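Local coordinates for conserved protein (Methanothermobacter thermautotrophicus, PDB 2WNY), which is of unknown function but belongs to an RNA-binding protein family, is associated with the exosome superoperon by its gene, and may bind RNA, at residues A[11-16]-A[35-40]; A[73-78]-A[105-110]; A[120-125]-A[134-139]. The protein carries 1 engineered substitution. One frame throughout, in Å; residues are numbered along the deposited sequence.

All three contacts reach the one antiparallel sheet of this chain. Contact 1 is the most buried. It closes the loop ahead of edge strand 40-45 over the inner strand 8-17, and a tyrosine and one water carry it. Contacts 2 and 3 are only partly buried. Contact 2 is wholly apolar between side chains and sets the end of helix 62-76 against the approach to edge strand 109-110. Contact 3 joins strand 115-122 to the last helix with one aliphatic pair and one side-chain-to-backbone hydrogen bond. Contacts 1 and 3 touch through Ile11 and Ile120 on neighbouring strands. Contacts 2 and 3 touch where Thr73 meets Ile139.

Contact 1. Residues A[11-16]-A[35-40]; sequences ISYCLM and PGATPE. Engineered in segment 11-16: Cys14 (natural residue Arg).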
loop_
_atom_site.group_PDB
_atom_site.type_symbol
_atom_site.label_atom_id
_atom_site.label_comp_id
_atom_site.label_asym_id
_atom_site.label_seq_id
_atom_site.Cartn_x
_atom_site.Cartn_y
_atom_site.Cartn_z
ATOM N N ILE A 11 4.092 -6.713 -2.467
ATOM C CA ILE A 11 3.031 -5.732 -2.209
ATOM C C ILE A 11 2.107 -5.730 -3.416
ATOM O O ILE A 11 2.582 -5.582 -4.563
ATOM C CB ILE A 11 3.580 -4.295 -2.066
ATOM C CG1 ILE A 11 4.674 -4.232 -1.002
ATOM C CG2 ILE A 11 2.435 -3.324 -1.713
ATOM C CD1 ILE A 11 5.184 -2.833 -0.717
ATOM N N SER A 12 0.816 -5.935 -3.168
ATOM C CA SER A 12 -0.202 -5.726 -4.189
ATOM C C SER A 12 -0.712 -4.300 -3.971
ATOM O O SER A 12 -0.844 -3.859 -2.819
ATOM C CB SER A 12 -1.357 -6.711 -4.043
ATOM O OG SER A 12 -0.966 -8.024 -4.373
ATOM N N TYR A 13 -0.981 -3.582 -5.056
ATOM C CA TYR A 13 -1.530 -2.230 -4.928
ATOM C C TYR A 13 -2.651 -2.014 -5.917
ATOM O O TYR A 13 -2.702 -2.647 -6.999
ATOM C CB TYR A 13 -0.440 -1.148 -5.043
ATOM C CG TYR A 13 0.217 -1.096 -6.399
ATOM C CD1 TYR A 13 -0.377 -0.396 -7.459
ATOM C CD2 TYR A 13 1.418 -1.749 -6.631
ATOM C CE1 TYR A 13 0.207 -0.361 -8.712
ATOM C CE2 TYR A 13 2.003 -1.719 -7.870
ATOM C CZ TYR A 13 1.400 -1.012 -8.906
ATOM O OH TYR A 13 1.991 -0.981 -10.134
ATOM N N CYS A 14 -3.577 -1.149 -5.513
ATOM C CA CYS A 14 -4.720 -0.804 -6.306
ATOM C C CYS A 14 -5.028 0.689 -6.101
ATOM O O CYS A 14 -5.009 1.167 -4.969
ATOM C CB CYS A 14 -5.900 -1.669 -5.826
ATOM S SG CYS A 14 -7.314 -1.476 -6.791
ATOM N N LEU A 15 -5.315 1.424 -7.174
ATOM C CA LEU A 15 -5.885 2.799 -7.029
ATOM C C LEU A 15 -6.682 3.139 -8.261
ATOM O O LEU A 15 -6.611 2.420 -9.272
ATOM C CB LEU A 15 -4.856 3.880 -6.653
ATOM C CG LEU A 15 -3.802 4.387 -7.638
ATOM C CD1 LEU A 15 -3.173 5.645 -7.068
ATOM C CD2 LEU A 15 -2.755 3.319 -7.941
ATOM N N MET A 16 -7.508 4.175 -8.149
ATOM C CA MET A 16 -8.514 4.432 -9.151
ATOM C C MET A 16 -8.291 5.766 -9.805
ATOM O O MET A 16 -7.757 6.699 -9.188
ATOM C CB MET A 16 -9.913 4.367 -8.525
ATOM C CG MET A 16 -9.883 3.703 -7.168
ATOM S SD MET A 16 -11.230 2.593 -6.865
ATOM C CE MET A 16 -10.395 1.063 -7.251
ATOM N N PRO A 35 7.976 4.113 -5.696
ATOM C CA PRO A 35 8.640 4.646 -6.878
ATOM C C PRO A 35 8.847 3.556 -7.919
ATOM O O PRO A 35 9.131 2.424 -7.577
ATOM C CB PRO A 35 10.001 5.116 -6.327
ATOM C CG PRO A 35 9.652 5.542 -4.900
ATOM C CD PRO A 35 8.764 4.375 -4.475
ATOM N N GLY A 36 8.675 3.911 -9.181
ATOM C CA GLY A 36 8.872 2.971 -10.269
ATOM C C GLY A 36 7.706 2.034 -10.510
ATOM O O GLY A 36 7.765 1.213 -11.425
ATOM N N ALA A 37 6.636 2.137 -9.719
ATOM C CA ALA A 37 5.522 1.230 -9.955
ATOM C C ALA A 37 4.996 1.449 -11.372
ATOM O O ALA A 37 4.879 2.583 -11.838
ATOM C CB ALA A 37 4.403 1.425 -8.907
ATOM N N THR A 38 4.726 0.360 -12.071
ATOM C CA THR A 38 4.160 0.462 -13.409
ATOM C C THR A 38 2.905 -0.391 -13.407
ATOM O O THR A 38 2.973 -1.600 -13.615
ATOM C CB THR A 38 5.147 0.011 -14.503
ATOM O OG1 THR A 38 5.562 -1.337 -14.248
ATOM C CG2 THR A 38 6.373 0.924 -14.530
ATOM N N PRO A 39 1.760 0.235 -13.108
ATOM C CA PRO A 39 0.526 -0.508 -12.931
ATOM C C PRO A 39 -0.067 -0.996 -14.237
ATOM O O PRO A 39 0.166 -0.399 -15.310
ATOM C CB PRO A 39 -0.418 0.517 -12.277
ATOM C CG PRO A 39 0.157 1.846 -12.628
ATOM C CD PRO A 39 1.615 1.672 -12.786
ATOM N N GLU A 40 -0.786 -2.105 -14.150
ATOM C CA GLU A 40 -1.638 -2.550 -15.245
ATOM C C GLU A 40 -2.899 -1.710 -15.155
ATOM O O GLU A 40 -3.260 -1.249 -14.067
ATOM C CB GLU A 40 -1.976 -4.041 -15.123
ATOM C CG GLU A 40 -1.240 -4.898 -16.130
ATOM C CD GLU A 40 -0.720 -6.180 -15.527
ATOM O OE1 GLU A 40 -1.218 -7.259 -15.918
ATOM O OE2 GLU A 40 0.181 -6.101 -14.657
HETATM O O HOH W 1 4.742 -2.337 -10.356
#
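The ring of Tyr13 meets the loop at its phenol end. CB of Pro39 lies at the ring edge, near its plane, 3.7 Å from Tyr13 CE1. An ordered water also sits at the edge. CB of Ala37 comes in obliquely and is 3.9 Å from Tyr13 CZ. In this alpha+beta fold with an antiparallel sheet, the loop before strand 40-45 packs against strand 8-17. Segment 35-40 covers the end of the loop from helix 23-30 and the first residue of edge strand 40-45. Strands 51-59 and 115-122 pair with 8-17 on its two flanks. Leu30 of helix 23-30 touches Tyr13, Ala37 and Pro39 alike, so the three share one apolar cluster.

Tyr13 directs its side chain from the strand toward the loop. With chi1 at 65°, CG sits between the backbone N and the carbonyl carbon, and the ring reaches across from there. The side chains of Tyr13 and Pro39 cross at about a right angle.

The hydroxyl has a polar link to the loop through water. Tyr13 OH is 3.1 Å from the water oxygen, and that water accepts the backbone N-H of Thr38. The loop is thus tethered to the strand through this water. With an alanine in place of Tyr13, the methyl of Ala37 and the ring of Pro39 would probably face a gap, and the water would lose its tie to the strand.

Tyr13 OH lies 3.2 Å from Pro39 N, but this tertiary amide nitrogen has no hydrogen to give, so the approach is packing and not a bond.

Contact 2. Residues A[73-78]-A[105-110]; sequences TEVFRG and GVWEPV
Val75 and Phe76, at the last turn of helix 62-76, pack on Trp107 and Pro109. In this alpha+beta fold with an antiparallel sheet, the C-terminal turn of the helix packs on the chain leading into 109-110. That segment, 105-110, leaves helix 99-103 and ends in a short and weakly bonded strand at the edge of the sheet. Gly105 opens it as the C-prime residue of a Schellman motif that ends helix 99-103.

Val75 packs its methyls on aromatic rings. CG2 of Val75 lies 3.6 Å above the plane of the Trp107 indole, offset toward the rim, and is 3.8 Å from Trp107 CE3. The two side chains cross at about a right angle. The other methyl is used too. CG1 of Val75 is 4.0 Å from Trp107 CB, and it also sits 3.5 Å above the Phe76 ring, over its centre. Val75 chi1 of 171° sets CG1 anti to the backbone N and CG2 beside that N; one methyl then lies over the phenyl and the other over the indole.

In contrast to these face contacts, Pro109 meets an aromatic ring at its edge. CG of Pro109 lies near the plane of the Phe76 ring. The two side chains slide past each other in opposite directions.

The two aromatic rings also touch. CE2 of Phe76 lies at the edge of the Trp107 indole, near its plane. Phe72 and Phe68 extend this aromatic group along the helix, the first against Phe76 and the second against Trp107.

Polar and charged partners of the indole lie outside the two segments. Lys71 makes a cation-pi contact with the ring. Trp107 NE1 is hydrogen-bonded to the backbone O of Asn32, which would hold the indole's rotation.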
loop_
_atom_site.group_PDB
_atom_site.type_symbol
_atom_site.label_atom_id
_atom_site.label_comp_id
_atom_site.label_asym_id
_atom_site.label_seq_id
_atom_site.Cartn_x
_atom_site.Cartn_y
_atom_site.Cartn_z
ATOM N N THR A 73 9.080 2.274 7.379
ATOM C CA THR A 73 9.689 2.360 8.723
ATOM C C THR A 73 9.790 3.798 9.256
ATOM O O THR A 73 9.495 4.039 10.430
ATOM C CB THR A 73 11.072 1.650 8.780
ATOM O OG1 THR A 73 10.922 0.300 8.334
ATOM C CG2 THR A 73 11.641 1.635 10.199
ATOM N N GLU A 74 10.207 4.746 8.414
ATOM C CA GLU A 74 10.304 6.154 8.846
ATOM C C GLU A 74 8.911 6.687 9.203
ATOM O O GLU A 74 8.716 7.321 10.241
ATOM C CB GLU A 74 10.908 7.046 7.753
ATOM C CG GLU A 74 12.276 6.630 7.250
ATOM C CD GLU A 74 12.642 7.277 5.915
ATOM O OE1 GLU A 74 11.779 7.938 5.285
ATOM O OE2 GLU A 74 13.809 7.117 5.494
ATOM N N VAL A 75 7.948 6.403 8.335
ATOM C CA VAL A 75 6.575 6.879 8.507
ATOM C C VAL A 75 5.948 6.314 9.795
ATOM O O VAL A 75 5.403 7.064 10.595
ATOM C CB VAL A 75 5.701 6.548 7.252
ATOM C CG1 VAL A 75 4.217 6.836 7.498
ATOM C CG2 VAL A 75 6.199 7.335 6.030
ATOM N N PHE A 76 6.071 5.004 10.004
ATOM C CA PHE A 76 5.278 4.309 11.021
ATOM C C PHE A 76 5.995 3.909 12.320
ATOM O O PHE A 76 5.387 3.276 13.202
ATOM C CB PHE A 76 4.532 3.128 10.373
ATOM C CG PHE A 76 3.479 3.564 9.407
ATOM C CD1 PHE A 76 2.414 4.355 9.846
ATOM C CD2 PHE A 76 3.554 3.218 8.053
ATOM C CE1 PHE A 76 1.431 4.787 8.971
ATOM C CE2 PHE A 76 2.566 3.637 7.141
ATOM C CZ PHE A 76 1.502 4.425 7.597
ATOM N N ARG A 77 7.271 4.290 12.440
ATOM C CA ARG A 77 8.041 4.172 13.688
ATOM C C ARG A 77 7.178 4.741 14.813
ATOM O O ARG A 77 6.693 5.871 14.699
ATOM C CB ARG A 77 9.357 4.963 13.551
ATOM C CG ARG A 77 10.228 5.150 14.820
ATOM C CD ARG A 77 11.044 3.915 15.189
ATOM N NE ARG A 77 11.875 3.425 14.086
ATOM C CZ ARG A 77 12.573 2.288 14.108
ATOM N NH1 ARG A 77 12.563 1.502 15.185
ATOM N NH2 ARG A 77 13.291 1.936 13.048
ATOM N N GLY A 78 6.945 3.936 15.854
ATOM C CA GLY A 78 6.140 4.331 17.015
ATOM C C GLY A 78 4.659 4.555 16.750
ATOM O O GLY A 78 3.960 5.142 17.569
ATOM N N GLY A 105 3.366 13.891 -1.570
ATOM C CA GLY A 105 4.516 13.191 -0.981
ATOM C C GLY A 105 4.326 12.843 0.485
ATOM O O GLY A 105 5.296 12.654 1.220
ATOM N N VAL A 106 3.070 12.774 0.922
ATOM C CA VAL A 106 2.779 12.478 2.319
ATOM C C VAL A 106 2.028 11.152 2.382
ATOM O O VAL A 106 1.143 10.882 1.547
ATOM C CB VAL A 106 1.958 13.593 2.989
ATOM C CG1 VAL A 106 1.674 13.253 4.451
ATOM C CG2 VAL A 106 2.680 14.947 2.878
ATOM N N TRP A 107 2.393 10.324 3.356
ATOM C CA TRP A 107 1.696 9.065 3.574
ATOM C C TRP A 107 0.694 9.271 4.688
ATOM O O TRP A 107 1.064 9.428 5.857
ATOM C CB TRP A 107 2.676 7.965 3.961
ATOM C CG TRP A 107 3.503 7.409 2.852
ATOM C CD1 TRP A 107 3.869 8.028 1.676
ATOM C CD2 TRP A 107 4.125 6.115 2.838
ATOM N NE1 TRP A 107 4.677 7.180 0.927
ATOM C CE2 TRP A 107 4.847 6.006 1.619
ATOM C CE3 TRP A 107 4.142 5.035 3.738
ATOM C CZ2 TRP A 107 5.538 4.839 1.261
ATOM C CZ3 TRP A 107 4.840 3.880 3.385
ATOM C CH2 TRP A 107 5.546 3.803 2.174
ATOM N N GLU A 108 -0.583 9.274 4.329
ATOM C CA GLU A 108 -1.631 9.489 5.319
ATOM C C GLU A 108 -2.546 8.267 5.315
ATOM O O GLU A 108 -3.285 8.055 4.359
ATOM C CB GLU A 108 -2.400 10.779 5.003
ATOM C CG GLU A 108 -3.514 11.172 6.012
ATOM C CD GLU A 108 -2.977 11.500 7.401
ATOM O OE1 GLU A 108 -2.112 12.393 7.510
ATOM O OE2 GLU A 108 -3.433 10.867 8.379
ATOM N N PRO A 109 -2.504 7.467 6.397
ATOM C CA PRO A 109 -3.384 6.304 6.473
ATOM C C PRO A 109 -4.840 6.752 6.555
ATOM O O PRO A 109 -5.167 7.724 7.242
ATOM C CB PRO A 109 -2.950 5.607 7.771
ATOM C CG PRO A 109 -2.284 6.682 8.593
ATOM C CD PRO A 109 -1.713 7.675 7.626
ATOM N N VAL A 110 -5.703 6.074 5.812
ATOM C CA VAL A 110 -7.133 6.344 5.873
ATOM C C VAL A 110 -7.886 5.027 5.996
ATOM O O VAL A 110 -7.316 3.952 5.767
ATOM C CB VAL A 110 -7.639 7.138 4.639
ATOM C CG1 VAL A 110 -7.093 8.576 4.636
ATOM C CG2 VAL A 110 -7.290 6.410 3.348
#

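Contact 3. Residues A[120-125]-A[134-139]; sequences IKVEAY and ENIRKI
Val122 and Ile136 form the apolar half of a strand-to-helix contact, and Asn135 with Glu123 forms the polar half. Strand 115-122 and helix 129-139 are consecutive elements of an alpha+beta fold with an antiparallel sheet. The chain turns back through a short loop, and this C-terminal helix packs on the end of the strand before it.

The apolar half uses the methyls of both residues. CG1 of Val122 is 3.8 Å from Ile136 CD1, and CG2 of Val122 is 3.9 Å from the same atom. The end of the isoleucine therefore fits against both branches of the valine. The two side chains cross obliquely.

The polar half is one hydrogen bond. Asn135 ND2 donates a hydrogen bond to the backbone O of Glu123 at 2.8 Å, with an N-H...O angle of 148°. The donor is tilted 19° from the carbonyl plane. Chi1 of Asn135 is -74°, which sets CG beside the backbone N and anti to the carbonyl carbon. From there the amide reaches the chain just past the strand end. ND2 also packs 3.8 Å from Ala124 CA. The carboxylate of Glu123 is held elsewhere, by the backbone N of Met7.

On the helix itself Arg137 grips Glu134 side-on with NE and NH2. The shortest bond, Arg137 NH2 to Glu134 OE2, is 2.9 Å and belongs to a salt bridge between two exposed residues.

Around the contact, Val122 also packs on Leu93 of strand 92-98. Ile136 reaches Phe72 of helix 62-76, and so helix 129-139 is joined to both the sheet and its neighbouring helix.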
loop_
_atom_site.group_PDB
_atom_site.type_symbol
_atom_site.label_atom_id
_atom_site.label_comp_id
_atom_site.label_asym_id
_atom_site.label_seq_id
_atom_site.Cartn_x
_atom_site.Cartn_y
_atom_site.Cartn_z
ATOM N N ILE A 120 -0.061 -5.741 1.748
ATOM C CA ILE A 120 1.343 -6.051 1.998
ATOM C C ILE A 120 1.506 -7.461 2.610
ATOM O O ILE A 120 1.101 -7.707 3.758
ATOM C CB ILE A 120 1.995 -4.997 2.927
ATOM C CG1 ILE A 120 1.841 -3.579 2.367
ATOM C CG2 ILE A 120 3.515 -5.323 3.128
ATOM C CD1 ILE A 120 2.121 -2.455 3.411
ATOM N N LYS A 121 2.107 -8.379 1.844
ATOM C CA LYS A 121 2.386 -9.732 2.346
ATOM C C LYS A 121 3.618 -9.729 3.265
ATOM O O LYS A 121 4.766 -9.744 2.813
ATOM C CB LYS A 121 2.533 -10.758 1.210
ATOM C CG LYS A 121 2.497 -12.234 1.701
ATOM C CD LYS A 121 2.518 -13.197 0.533
ATOM C CE LYS A 121 2.649 -14.636 1.006
ATOM N NZ LYS A 121 2.767 -15.544 -0.159
ATOM N N VAL A 122 3.349 -9.730 4.563
ATOM C CA VAL A 122 4.377 -9.659 5.574
ATOM C C VAL A 122 5.050 -11.017 5.734
ATOM O O VAL A 122 4.377 -12.052 5.803
ATOM C CB VAL A 122 3.793 -9.162 6.917
ATOM C CG1 VAL A 122 4.839 -9.196 8.049
ATOM C CG2 VAL A 122 3.204 -7.752 6.737
ATOM N N GLU A 123 6.380 -11.007 5.750
ATOM C CA GLU A 123 7.151 -12.209 6.081
ATOM C C GLU A 123 6.729 -12.675 7.460
ATOM O O GLU A 123 6.902 -11.949 8.456
ATOM C CB GLU A 123 8.651 -11.926 6.051
ATOM C CG GLU A 123 9.523 -13.160 6.208
ATOM C CD GLU A 123 11.003 -12.809 6.314
ATOM O OE1 GLU A 123 11.347 -11.704 6.798
ATOM O OE2 GLU A 123 11.831 -13.646 5.909
ATOM N N ALA A 124 6.140 -13.868 7.513
ATOM C CA ALA A 124 5.592 -14.399 8.751
ATOM C C ALA A 124 5.445 -15.914 8.672
ATOM O O ALA A 124 4.830 -16.456 7.755
ATOM C CB ALA A 124 4.254 -13.738 9.062
ATOM N N TYR A 125 6.040 -16.604 9.631
ATOM C CA TYR A 125 5.853 -18.032 9.729
ATOM C C TYR A 125 5.689 -18.416 11.185
ATOM O O TYR A 125 6.577 -18.123 11.993
ATOM C CB TYR A 125 7.004 -18.815 9.095
ATOM C CG TYR A 125 6.716 -20.296 9.083
ATOM C CD1 TYR A 125 6.032 -20.885 8.018
ATOM C CD2 TYR A 125 7.093 -21.107 10.157
ATOM C CE1 TYR A 125 5.751 -22.238 8.012
ATOM C CE2 TYR A 125 6.820 -22.469 10.163
ATOM C CZ TYR A 125 6.151 -23.031 9.091
ATOM O OH TYR A 125 5.890 -24.380 9.109
ATOM N N GLU A 134 3.673 -9.091 15.311
ATOM C CA GLU A 134 4.914 -9.071 16.094
ATOM C C GLU A 134 6.106 -8.630 15.241
ATOM O O GLU A 134 6.911 -7.800 15.674
ATOM C CB GLU A 134 5.191 -10.429 16.756
ATOM C CG GLU A 134 6.537 -10.514 17.504
ATOM C CD GLU A 134 6.700 -9.461 18.609
ATOM O OE1 GLU A 134 5.693 -8.852 19.039
ATOM O OE2 GLU A 134 7.849 -9.248 19.057
ATOM N N ASN A 135 6.187 -9.171 14.024
ATOM C CA ASN A 135 7.295 -8.881 13.111
ATOM C C ASN A 135 7.368 -7.419 12.700
ATOM O O ASN A 135 8.450 -6.831 12.659
ATOM C CB ASN A 135 7.217 -9.777 11.873
ATOM C CG ASN A 135 7.631 -11.195 12.163
ATOM O OD1 ASN A 135 8.142 -11.502 13.241
ATOM N ND2 ASN A 135 7.407 -12.075 11.202
ATOM N N ILE A 136 6.212 -6.831 12.410
ATOM C CA ILE A 136 6.155 -5.427 12.024
ATOM C C ILE A 136 6.421 -4.512 13.229
ATOM O O ILE A 136 7.141 -3.507 13.110
ATOM C CB ILE A 136 4.804 -5.077 11.318
ATOM C CG1 ILE A 136 4.628 -5.882 10.010
ATOM C CG2 ILE A 136 4.674 -3.553 11.084
ATOM C CD1 ILE A 136 5.640 -5.566 8.877
ATOM N N ARG A 137 5.866 -4.871 14.391
ATOM C CA ARG A 137 6.062 -4.080 15.604
ATOM C C ARG A 137 7.556 -3.981 15.950
ATOM O O ARG A 137 8.059 -2.904 16.313
ATOM C CB ARG A 137 5.270 -4.680 16.770
ATOM C CG ARG A 137 5.206 -3.782 18.024
ATOM C CD ARG A 137 4.939 -4.601 19.272
ATOM N NE ARG A 137 5.939 -5.663 19.419
ATOM C CZ ARG A 137 7.168 -5.504 19.920
ATOM N NH1 ARG A 137 7.587 -4.317 20.351
ATOM N NH2 ARG A 137 7.986 -6.545 19.990
ATOM N N LYS A 138 8.250 -5.113 15.829
ATOM C CA LYS A 138 9.700 -5.177 16.016
ATOM C C LYS A 138 10.415 -4.225 15.049
ATOM O O LYS A 138 11.365 -3.530 15.430
ATOM C CB LYS A 138 10.199 -6.615 15.819
ATOM C CG LYS A 138 11.681 -6.834 16.124
ATOM C CD LYS A 138 11.997 -6.584 17.602
ATOM C CE LYS A 138 13.489 -6.668 17.872
ATOM N NZ LYS A 138 13.813 -6.273 19.270
ATOM N N ILE A 139 9.951 -4.200 13.799
ATOM C CA ILE A 139 10.546 -3.337 12.777
ATOM C C ILE A 139 10.268 -1.860 13.080
ATOM O O ILE A 139 11.151 -1.015 12.896
ATOM C CB ILE A 139 10.093 -3.740 11.341
ATOM C CG1 ILE A 139 10.715 -5.097 10.958
ATOM C CG2 ILE A 139 10.468 -2.662 10.321
ATOM C CD1 ILE A 139 10.030 -5.816 9.745
#